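Local coordinates for penicillin-binding 1 transmembrane protein MrcA (Nitrosomonas europaea ATCC 19718, PDB 3D0F) that probably builds and cross-links cell-wall peptidoglycan as a bifunctional glycosyltransferase and transpeptidase, of which this chain is the OB-like domain, at residues A[35-44]-A[84-93]; A[59-69]-A[92-102]. All blocks are in the same frame, centred on the assembly; numbering follows the deposited sequence. Where two conformers were deposited one is given.

Interaction 1 of 2, residues A[35-44]-A[84-93]. With PO4 (phosphate ion), chain C.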
loop_
_atom_site.group_PDB
_atom_site.type_symbol
_atom_site.label_atom_id
_atom_site.label_comp_id
_atom_site.label_asym_id
_atom_site.label_seq_id
_atom_site.Cartn_x
_atom_site.Cartn_y
_atom_site.Cartn_z
ATOM N N ASP A 35 -1.672 1.528 -0.731
ATOM C CA ASP A 35 -2.758 0.548 -0.620
ATOM C C ASP A 35 -3.201 -0.025 -1.963
ATOM O O ASP A 35 -4.139 -0.842 -2.005
ATOM C CB ASP A 35 -3.950 1.110 0.124
ATOM C CG ASP A 35 -3.576 1.746 1.500
ATOM O OD1 ASP A 35 -2.981 1.006 2.312
ATOM O OD2 ASP A 35 -3.905 2.945 1.723
ATOM N N ILE A 36 -2.556 0.400 -3.029
ATOM C CA ILE A 36 -2.794 -0.128 -4.387
ATOM C C ILE A 36 -1.685 -1.121 -4.628
ATOM O O ILE A 36 -0.528 -0.738 -4.883
ATOM C CB ILE A 36 -2.813 0.968 -5.483
ATOM C CG1 ILE A 36 -3.944 1.942 -5.171
ATOM C CG2 ILE A 36 -3.028 0.302 -6.881
ATOM C CD1 ILE A 36 -4.036 3.133 -6.108
ATOM N N LEU A 37 -2.042 -2.398 -4.542
ATOM C CA LEU A 37 -1.084 -3.490 -4.432
ATOM C C LEU A 37 -0.975 -4.311 -5.698
ATOM O O LEU A 37 -1.921 -4.453 -6.437
ATOM C CB LEU A 37 -1.504 -4.423 -3.309
ATOM C CG LEU A 37 -1.803 -3.763 -1.978
ATOM C CD1 LEU A 37 -2.094 -4.814 -0.935
ATOM C CD2 LEU A 37 -0.666 -2.800 -1.546
ATOM N N ALA A 38 0.205 -4.854 -5.935
ATOM C CA ALA A 38 0.429 -5.727 -7.091
ATOM C C ALA A 38 -0.167 -7.098 -6.815
ATOM O O ALA A 38 -0.105 -7.648 -5.709
ATOM C CB ALA A 38 1.953 -5.862 -7.427
ATOM N N ALA A 39 -0.701 -7.723 -7.871
ATOM C CA ALA A 39 -1.138 -9.093 -7.758
ATOM C C ALA A 39 -1.014 -9.749 -9.135
ATOM O O ALA A 39 -1.122 -9.090 -10.162
ATOM C CB ALA A 39 -2.575 -9.221 -7.243
ATOM N N VAL A 40 -0.807 -11.042 -9.124
ATOM C CA VAL A 40 -0.762 -11.809 -10.372
ATOM C C VAL A 40 -1.983 -12.697 -10.451
ATOM O O VAL A 40 -2.290 -13.435 -9.516
ATOM C CB VAL A 40 0.522 -12.674 -10.539
ATOM C CG1 VAL A 40 0.692 -13.670 -9.395
ATOM C CG2 VAL A 40 0.502 -13.426 -11.865
ATOM N N VAL A 41 -2.665 -12.639 -11.575
ATOM C CA VAL A 41 -3.885 -13.418 -11.780
ATOM C C VAL A 41 -3.582 -14.916 -11.932
ATOM O O VAL A 41 -2.678 -15.308 -12.690
ATOM C CB VAL A 41 -4.720 -12.879 -12.966
ATOM C CG1 VAL A 41 -5.928 -13.867 -13.303
ATOM C CG2 VAL A 41 -5.209 -11.441 -12.628
ATOM N N LEU A 42 -4.314 -15.715 -11.165
ATOM C CA LEU A 42 -4.254 -17.179 -11.256
ATOM C C LEU A 42 -5.397 -17.770 -12.088
ATOM O O LEU A 42 -5.218 -18.777 -12.754
ATOM C CB LEU A 42 -4.295 -17.796 -9.844
ATOM C CG LEU A 42 -3.209 -17.248 -8.916
ATOM C CD1 LEU A 42 -3.305 -17.945 -7.550
ATOM C CD2 LEU A 42 -1.789 -17.323 -9.488
ATOM N N SER A 43 -6.601 -17.214 -11.973
ATOM C CA SER A 43 -7.723 -17.621 -12.727
ATOM C C SER A 43 -8.631 -16.434 -12.961
ATOM O O SER A 43 -8.662 -15.528 -12.144
ATOM C CB SER A 43 -8.456 -18.727 -12.002
ATOM O OG SER A 43 -9.155 -18.239 -10.895
ATOM N N ALA A 44 -9.397 -16.470 -14.053
ATOM C CA ALA A 44 -10.306 -15.361 -14.375
ATOM C C ALA A 44 -11.490 -15.801 -15.164
ATOM O O ALA A 44 -11.374 -16.542 -16.144
ATOM C CB ALA A 44 -9.598 -14.276 -15.126
ATOM N N ILE A 84 -7.707 -9.867 -19.092
ATOM C CA ILE A 84 -7.236 -10.492 -17.854
ATOM C C ILE A 84 -7.314 -12.016 -18.005
ATOM O O ILE A 84 -8.352 -12.565 -18.419
ATOM C CB ILE A 84 -8.049 -10.010 -16.674
ATOM C CG1 ILE A 84 -7.736 -8.522 -16.429
ATOM C CG2 ILE A 84 -7.769 -10.853 -15.412
ATOM C CD1 ILE A 84 -8.746 -7.753 -15.609
ATOM N N ARG A 85 -6.214 -12.684 -17.674
ATOM C CA ARG A 85 -6.022 -14.137 -17.914
ATOM C C ARG A 85 -4.929 -14.591 -16.953
ATOM O O ARG A 85 -4.190 -13.761 -16.414
ATOM C CB ARG A 85 -5.607 -14.429 -19.370
ATOM C CG ARG A 85 -4.065 -14.382 -19.695
ATOM C CD ARG A 85 -3.714 -15.007 -21.083
ATOM N NE ARG A 85 -2.261 -15.144 -21.289
ATOM C CZ ARG A 85 -1.504 -14.321 -22.011
ATOM N NH1 ARG A 85 -2.041 -13.322 -22.708
ATOM N NH2 ARG A 85 -0.193 -14.545 -22.095
ATOM N N PRO A 86 -4.775 -15.912 -16.745
ATOM C CA PRO A 86 -3.680 -16.279 -15.845
ATOM C C PRO A 86 -2.308 -15.722 -16.218
ATOM O O PRO A 86 -1.861 -15.856 -17.376
ATOM C CB PRO A 86 -3.700 -17.806 -15.870
ATOM C CG PRO A 86 -5.056 -18.145 -16.265
ATOM C CD PRO A 86 -5.537 -17.083 -17.190
ATOM N N GLY A 87 -1.653 -15.124 -15.240
ATOM C CA GLY A 87 -0.378 -14.447 -15.403
ATOM C C GLY A 87 -0.480 -12.943 -15.509
ATOM O O GLY A 87 0.523 -12.258 -15.410
ATOM N N ALA A 88 -1.688 -12.430 -15.707
ATOM C CA ALA A 88 -1.850 -10.989 -15.817
ATOM C C ALA A 88 -1.389 -10.336 -14.533
ATOM O O ALA A 88 -1.806 -10.727 -13.459
ATOM C CB ALA A 88 -3.283 -10.657 -16.095
ATOM N N LEU A 89 -0.566 -9.302 -14.676
ATOM C CA LEU A 89 -0.173 -8.430 -13.576
ATOM C C LEU A 89 -1.211 -7.314 -13.454
ATOM O O LEU A 89 -1.418 -6.501 -14.372
ATOM C CB LEU A 89 1.234 -7.836 -13.823
ATOM C CG LEU A 89 1.749 -6.867 -12.760
ATOM C CD1 LEU A 89 1.829 -7.521 -11.384
ATOM C CD2 LEU A 89 3.098 -6.302 -13.215
ATOM N N ILE A 90 -1.881 -7.300 -12.310
ATOM C CA ILE A 90 -2.924 -6.305 -11.999
ATOM C C ILE A 90 -2.605 -5.578 -10.738
ATOM O O ILE A 90 -1.667 -5.924 -10.012
ATOM C CB ILE A 90 -4.331 -6.969 -11.915
ATOM C CG1 ILE A 90 -4.376 -8.071 -10.856
ATOM C CG2 ILE A 90 -4.696 -7.548 -13.347
ATOM C CD1 ILE A 90 -5.755 -8.540 -10.485
ATOM N N ARG A 91 -3.407 -4.577 -10.454
ATOM C CA ARG A 91 -3.323 -3.869 -9.190
ATOM C C ARG A 91 -4.666 -4.011 -8.508
ATOM O O ARG A 91 -5.721 -3.931 -9.143
ATOM C CB ARG A 91 -3.004 -2.381 -9.413
ATOM C CG ARG A 91 -1.706 -2.168 -10.209
ATOM C CD ARG A 91 -0.422 -2.409 -9.406
ATOM N NE ARG A 91 0.694 -2.397 -10.339
ATOM C CZ ARG A 91 1.981 -2.477 -9.999
ATOM N NH1 ARG A 91 2.338 -2.516 -8.732
ATOM N NH2 ARG A 91 2.900 -2.502 -10.973
ATOM N N VAL A 92 -4.600 -4.153 -7.203
ATOM C CA VAL A 92 -5.798 -4.347 -6.377
ATOM C C VAL A 92 -5.800 -3.470 -5.142
ATOM O O VAL A 92 -4.729 -3.105 -4.624
ATOM C CB VAL A 92 -5.923 -5.832 -5.968
ATOM C CG1 VAL A 92 -6.063 -6.683 -7.208
ATOM C CG2 VAL A 92 -4.690 -6.284 -5.193
ATOM N N LYS A 93 -7.004 -3.183 -4.656
ATOM C CA LYS A 93 -7.143 -2.418 -3.424
ATOM C C LYS A 93 -8.323 -3.001 -2.623
ATOM O O LYS A 93 -9.374 -3.277 -3.205
ATOM C CB LYS A 93 -7.416 -0.966 -3.793
ATOM C CG LYS A 93 -7.455 0.027 -2.636
ATOM C CD LYS A 93 -7.679 1.433 -3.151
ATOM C CE LYS A 93 -7.938 2.446 -2.069
ATOM N NZ LYS A 93 -7.250 2.262 -0.809
HETATM P P PO4 C . 6.220 -2.086 -9.147
HETATM O O1 PO4 C . 5.765 -2.342 -10.555
HETATM O O2 PO4 C . 7.591 -2.702 -9.003
HETATM O O3 PO4 C . 6.291 -0.589 -8.909
HETATM O O4 PO4 C . 5.304 -2.685 -8.110
HETATM O O HOH W 1 -5.409 4.470 0.553
HETATM O O HOH W 2 1.543 -1.544 -6.196
#

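Interaction 2 of 2, residues A[59-69]-A[92-102]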
loop_
_atom_site.group_PDB
_atom_site.type_symbol
_atom_site.label_atom_id
_atom_site.label_comp_id
_atom_site.label_asym_id
_atom_site.label_seq_id
_atom_site.Cartn_x
_atom_site.Cartn_y
_atom_site.Cartn_z
ATOM N N ILE A 59 -6.272 -13.844 -3.155
ATOM C CA ILE A 59 -7.546 -13.118 -2.994
ATOM C C ILE A 59 -8.495 -13.484 -4.140
ATOM O O ILE A 59 -8.056 -13.926 -5.192
ATOM C CB ILE A 59 -7.357 -11.565 -2.959
ATOM C CG1 ILE A 59 -6.661 -11.025 -4.219
ATOM C CG2 ILE A 59 -6.545 -11.143 -1.697
ATOM C CD1 ILE A 59 -6.591 -9.489 -4.315
ATOM N N ARG A 60 -9.787 -13.326 -3.865
ATOM C CA ARG A 60 -10.833 -13.555 -4.844
ATOM C C ARG A 60 -11.632 -12.263 -5.021
ATOM O O ARG A 60 -12.234 -11.774 -4.039
ATOM C CB ARG A 60 -11.746 -14.706 -4.394
ATOM C CG ARG A 60 -12.588 -15.314 -5.475
ATOM C CD ARG A 60 -13.153 -16.694 -4.973
ATOM N NE ARG A 60 -13.841 -17.421 -6.008
ATOM C CZ ARG A 60 -15.130 -17.321 -6.282
ATOM N NH1 ARG A 60 -15.941 -16.494 -5.595
ATOM N NH2 ARG A 60 -15.621 -18.048 -7.277
ATOM N N ILE A 61 -11.696 -11.763 -6.252
ATOM C CA ILE A 61 -12.378 -10.487 -6.594
ATOM C C ILE A 61 -13.638 -10.868 -7.354
ATOM O O ILE A 61 -13.565 -11.626 -8.322
ATOM C CB ILE A 61 -11.494 -9.543 -7.418
ATOM C CG1 ILE A 61 -10.165 -9.314 -6.664
ATOM C CG2 ILE A 61 -12.201 -8.176 -7.696
ATOM C CD1 ILE A 61 -8.942 -9.255 -7.574
ATOM N N THR A 62 -14.770 -10.299 -6.919
ATOM C CA THR A 62 -16.088 -10.628 -7.463
ATOM C C THR A 62 -16.968 -9.373 -7.439
ATOM O O THR A 62 -16.571 -8.363 -6.887
ATOM C CB THR A 62 -16.821 -11.720 -6.636
ATOM O OG1 THR A 62 -17.093 -11.229 -5.300
ATOM C CG2 THR A 62 -15.950 -12.994 -6.563
ATOM N N GLY A 63 -18.173 -9.469 -7.971
ATOM C CA GLY A 63 -19.185 -8.397 -7.842
ATOM C C GLY A 63 -18.639 -7.001 -8.169
ATOM O O GLY A 63 -18.055 -6.763 -9.229
ATOM N N ASP A 64 -18.847 -6.094 -7.238
ATOM C CA ASP A 64 -18.463 -4.677 -7.438
ATOM C C ASP A 64 -16.974 -4.538 -7.756
ATOM O O ASP A 64 -16.580 -3.662 -8.544
ATOM C CB ASP A 64 -18.786 -3.865 -6.205
ATOM C CG ASP A 64 -20.260 -3.701 -5.956
ATOM O OD1 ASP A 64 -21.114 -4.043 -6.817
ATOM O OD2 ASP A 64 -20.561 -3.159 -4.844
ATOM N N GLY A 65 -16.140 -5.406 -7.172
ATOM C CA GLY A 65 -14.700 -5.359 -7.384
ATOM C C GLY A 65 -14.252 -5.572 -8.812
ATOM O O GLY A 65 -13.127 -5.227 -9.148
ATOM N N LEU A 66 -15.102 -6.190 -9.646
ATOM C CA LEU A 66 -14.787 -6.460 -11.027
ATOM C C LEU A 66 -15.367 -5.425 -12.004
ATOM O O LEU A 66 -15.115 -5.497 -13.193
ATOM C CB LEU A 66 -15.330 -7.849 -11.424
ATOM C CG LEU A 66 -14.737 -9.028 -10.697
ATOM C CD1 LEU A 66 -15.368 -10.320 -11.239
ATOM C CD2 LEU A 66 -13.208 -9.072 -10.812
ATOM N N LYS A 67 -16.167 -4.492 -11.510
ATOM C CA LYS A 67 -16.919 -3.568 -12.363
ATOM C C LYS A 67 -16.021 -2.746 -13.269
ATOM O O LYS A 67 -16.255 -2.637 -14.492
ATOM C CB LYS A 67 -17.744 -2.619 -11.497
ATOM C CG LYS A 67 -18.950 -3.275 -10.811
ATOM C CD LYS A 67 -19.765 -2.277 -9.947
ATOM C CE LYS A 67 -20.681 -1.416 -10.769
ATOM N NZ LYS A 67 -21.781 -2.208 -11.382
ATOM N N ALA A 68 -14.996 -2.143 -12.667
ATOM C CA ALA A 68 -14.125 -1.237 -13.441
ATOM C C ALA A 68 -13.428 -1.990 -14.546
ATOM O O ALA A 68 -13.259 -1.466 -15.642
ATOM C CB ALA A 68 -13.125 -0.579 -12.560
ATOM N N ALA A 69 -13.091 -3.249 -14.297
ATOM C CA ALA A 69 -12.343 -4.100 -15.222
ATOM C C ALA A 69 -13.196 -4.881 -16.249
ATOM O O ALA A 69 -12.709 -5.772 -16.954
ATOM C CB ALA A 69 -11.435 -5.055 -14.409
ATOM N N VAL A 92 -4.600 -4.153 -7.203
ATOM C CA VAL A 92 -5.798 -4.347 -6.377
ATOM C C VAL A 92 -5.800 -3.470 -5.142
ATOM O O VAL A 92 -4.729 -3.105 -4.624
ATOM C CB VAL A 92 -5.923 -5.832 -5.968
ATOM C CG1 VAL A 92 -6.063 -6.683 -7.208
ATOM C CG2 VAL A 92 -4.690 -6.284 -5.193
ATOM N N LYS A 93 -7.004 -3.183 -4.656
ATOM C CA LYS A 93 -7.143 -2.418 -3.424
ATOM C C LYS A 93 -8.323 -3.001 -2.623
ATOM O O LYS A 93 -9.374 -3.277 -3.205
ATOM C CB LYS A 93 -7.416 -0.966 -3.793
ATOM C CG LYS A 93 -7.455 0.027 -2.636
ATOM C CD LYS A 93 -7.679 1.433 -3.151
ATOM C CE LYS A 93 -7.938 2.446 -2.069
ATOM N NZ LYS A 93 -7.250 2.262 -0.809
ATOM N N LYS A 94 -8.189 -2.978 -1.306
ATOM C CA LYS A 94 -9.211 -3.491 -0.409
ATOM C C LYS A 94 -10.132 -2.329 -0.030
ATOM O O LYS A 94 -9.653 -1.277 0.445
ATOM C CB LYS A 94 -8.553 -4.117 0.810
ATOM C CG LYS A 94 -9.513 -4.928 1.671
ATOM C CD LYS A 94 -8.789 -5.498 2.869
ATOM C CE LYS A 94 -9.554 -6.601 3.544
ATOM N NZ LYS A 94 -8.875 -6.940 4.815
ATOM N N THR A 95 -11.431 -2.480 -0.240
ATOM C CA THR A 95 -12.358 -1.436 0.128
ATOM C C THR A 95 -12.589 -1.401 1.644
ATOM O O THR A 95 -12.229 -2.330 2.378
ATOM C CB THR A 95 -13.687 -1.613 -0.539
ATOM O OG1 THR A 95 -14.329 -2.752 0.078
ATOM C CG2 THR A 95 -13.545 -1.809 -2.078
ATOM N N GLU A 96 -13.222 -0.330 2.140
ATOM C CA GLU A 96 -13.488 -0.235 3.577
ATOM C C GLU A 96 -14.497 -1.288 4.047
ATOM O O GLU A 96 -14.616 -1.551 5.247
ATOM C CB GLU A 96 -14.034 1.148 3.943
ATOM C CG GLU A 96 -13.057 2.285 3.793
ATOM C CD GLU A 96 -13.699 3.638 4.044
ATOM O OE1 GLU A 96 -13.281 4.626 3.403
ATOM O OE2 GLU A 96 -14.626 3.718 4.887
ATOM N N LYS A 97 -15.274 -1.833 3.121
ATOM C CA LYS A 97 -16.180 -2.906 3.472
ATOM C C LYS A 97 -15.479 -4.270 3.461
ATOM O O LYS A 97 -16.056 -5.224 3.973
ATOM C CB LYS A 97 -17.407 -2.923 2.563
ATOM C CG LYS A 97 -18.275 -1.712 2.693
ATOM C CD LYS A 97 -19.311 -1.670 1.639
ATOM C CE LYS A 97 -20.212 -0.455 1.827
ATOM N NZ LYS A 97 -21.094 -0.250 0.614
ATOM N N GLY A 98 -14.251 -4.331 2.956
ATOM C CA GLY A 98 -13.427 -5.547 3.113
ATOM C C GLY A 98 -13.197 -6.373 1.867
ATOM O O GLY A 98 -12.424 -7.321 1.911
ATOM N N SER A 99 -13.844 -6.029 0.767
ATOM C CA SER A 99 -13.699 -6.795 -0.468
ATOM C C SER A 99 -12.611 -6.142 -1.307
ATOM O O SER A 99 -12.414 -4.907 -1.277
ATOM C CB SER A 99 -15.026 -6.820 -1.263
ATOM O OG SER A 99 -16.086 -7.517 -0.635
ATOM N N TRP A 100 -11.886 -6.949 -2.087
ATOM C CA TRP A 100 -10.870 -6.455 -2.978
ATOM C C TRP A 100 -11.479 -6.009 -4.285
ATOM O O TRP A 100 -12.462 -6.583 -4.745
ATOM C CB TRP A 100 -9.807 -7.541 -3.239
ATOM C CG TRP A 100 -8.965 -7.801 -1.994
ATOM C CD1 TRP A 100 -9.230 -8.688 -1.007
ATOM C CD2 TRP A 100 -7.749 -7.138 -1.610
ATOM N NE1 TRP A 100 -8.281 -8.610 -0.012
ATOM C CE2 TRP A 100 -7.342 -7.688 -0.379
ATOM C CE3 TRP A 100 -6.980 -6.125 -2.174
ATOM C CZ2 TRP A 100 -6.204 -7.247 0.301
ATOM C CZ3 TRP A 100 -5.820 -5.726 -1.510
ATOM C CH2 TRP A 100 -5.467 -6.271 -0.279
ATOM N N GLN A 101 -10.860 -5.000 -4.904
ATOM C CA GLN A 101 -11.242 -4.515 -6.211
ATOM C C GLN A 101 -10.030 -4.390 -7.117
ATOM O O GLN A 101 -8.920 -4.081 -6.652
ATOM C CB GLN A 101 -11.933 -3.149 -6.058
ATOM C CG GLN A 101 -10.991 -2.094 -5.504
ATOM C CD GLN A 101 -11.629 -0.812 -5.026
ATOM O OE1 GLN A 101 -11.033 -0.122 -4.187
ATOM N NE2 GLN A 101 -12.785 -0.460 -5.566
ATOM N N ILE A 102 -10.237 -4.614 -8.416
ATOM C CA ILE A 102 -9.207 -4.399 -9.438
ATOM C C ILE A 102 -9.232 -2.919 -9.820
ATOM O O ILE A 102 -10.267 -2.351 -10.252
ATOM C CB ILE A 102 -9.430 -5.251 -10.664
ATOM C CG1 ILE A 102 -9.410 -6.746 -10.316
ATOM C CG2 ILE A 102 -8.396 -4.856 -11.724
ATOM C CD1 ILE A 102 -9.649 -7.699 -11.493
HETATM O O HOH W 3 -12.401 -9.802 -2.055
HETATM O O HOH W 4 -14.482 -8.417 -4.585
HETATM O O HOH W 5 -12.569 -3.718 -11.367
#

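Interaction 1 of 2, residues A[35-44]-A[84-93]
V41 sits at the tightly packed end of this antiparallel pairing: its CG2 methyl lies 3.6 Å from I90 CD1, the two side chains crossing at about a right angle, and also meets I84 CG2 and A88 CB. With CG1 anti to its backbone N (chi1 172°), V41 turns the other methyl onto the carbonyl of R85. A39 carries this buried face on, its CB lying between I90 CG1 and V92 CG2, and L37 sets CB against the same V92 methyl. Paired amides of L37 with V92 and of A39 with I90 hold the strands together; V41 N to A88 O continues the ladder, and G87 N reaches V41 O at 2.8 Å in a straight bond (174°) from the type II turn 85-88.

The end with D35, I36, R91 and K93 is looser and partly exposed. R91, bent at chi2 (-75°), runs back past A38, whose CB lies 3.6 Å from its NH1. There the guanidinium meets a phosphate ion, probably from the crystallisation liquor, edge-on: NH1 reaches O4 at 3.0 Å and NH2 reaches O1 at 2.9 Å. NH2 also forms a salt bridge with E8 of the second subunit. D35 OD2 and K93 NZ stay 4.3 Å apart, beyond a salt bridge; the firmer partner of D35 is R53 of the second subunit. L37, A39, I90 and V92 turn one face into the core, while A38, V40 and L89 make the other largely apolar too, as two neighbouring strands in the antiparallel sheet of an OB-like domain.

Interaction 2 of 2, residues A[59-69]-A[92-102]
This is a buried, mostly apolar contact in which strand 59-61 and the turns after it close over the hairpin of strands 88-94 and 100-103, joining the two outermost strands of the sheet across its hydrophobic side. The short strands 59-61 and 100-102 run at 63° to each other, so side chains do most of the joining. I59 lies over one face of the W100 indole: its CG2 sits 3.7 Å from the centroid of the five-membered ring, 19° off the normal, a CH-pi contact. With chi1 at 58°, CG1 of I59 sits between its backbone N and carbonyl carbon, and CD1 reaches W100 CG as well as V92 CG2. K94 CB lies over the opposite face of the indole, toward the rim.

Two residues on along the strand, I61 sends CD1 to I102 CG1 at 3.7 Å and to V92 CG1, while its CG2 approaches W100 O at 3.4 Å. I102 is wedged in from the other strand, with CD1 on L66 CD2 and CG2 on A69 CB; Y4 of the second subunit packs on both I102 and A69. The bare backbone of G65 lies against the strand, its CA 3.7 Å from Q101 CA. The single direct hydrogen bond, I102 N to G65 O, is 3.0 Å long and lies in the carbonyl plane. Beside it one water joins G65 O, A69 N and I102 O; two more bridge to the backbone of W100, from R60 O to its N and from T62 N to its O. Outer strands brought together over an apolar core suit the curled sheet of an OB-like barrel.

Overall arrangement
The two contacts lie about 11 Å apart, centre to centre, in one five-stranded antiparallel sheet ordered 58-61, 48-53, 37-45, 88-94, 100-103. Their segments alternate along the chain: 35-44, 59-69, 84-93, then 92-102. Strand 88-94 serves both, and V92 and K93 belong to each. Interaction 1 zips the middle of the sheet, whereas interaction 2 draws its outermost strands together, and they meet where L37 CD1 packs 3.7 Å from W100 CH2 and I90 reaches I102. Both therefore contribute to one apolar core in this OB-like domain. Both also touch the second subunit, where A88 and L89 of interaction 1 extend the sheet across the interface.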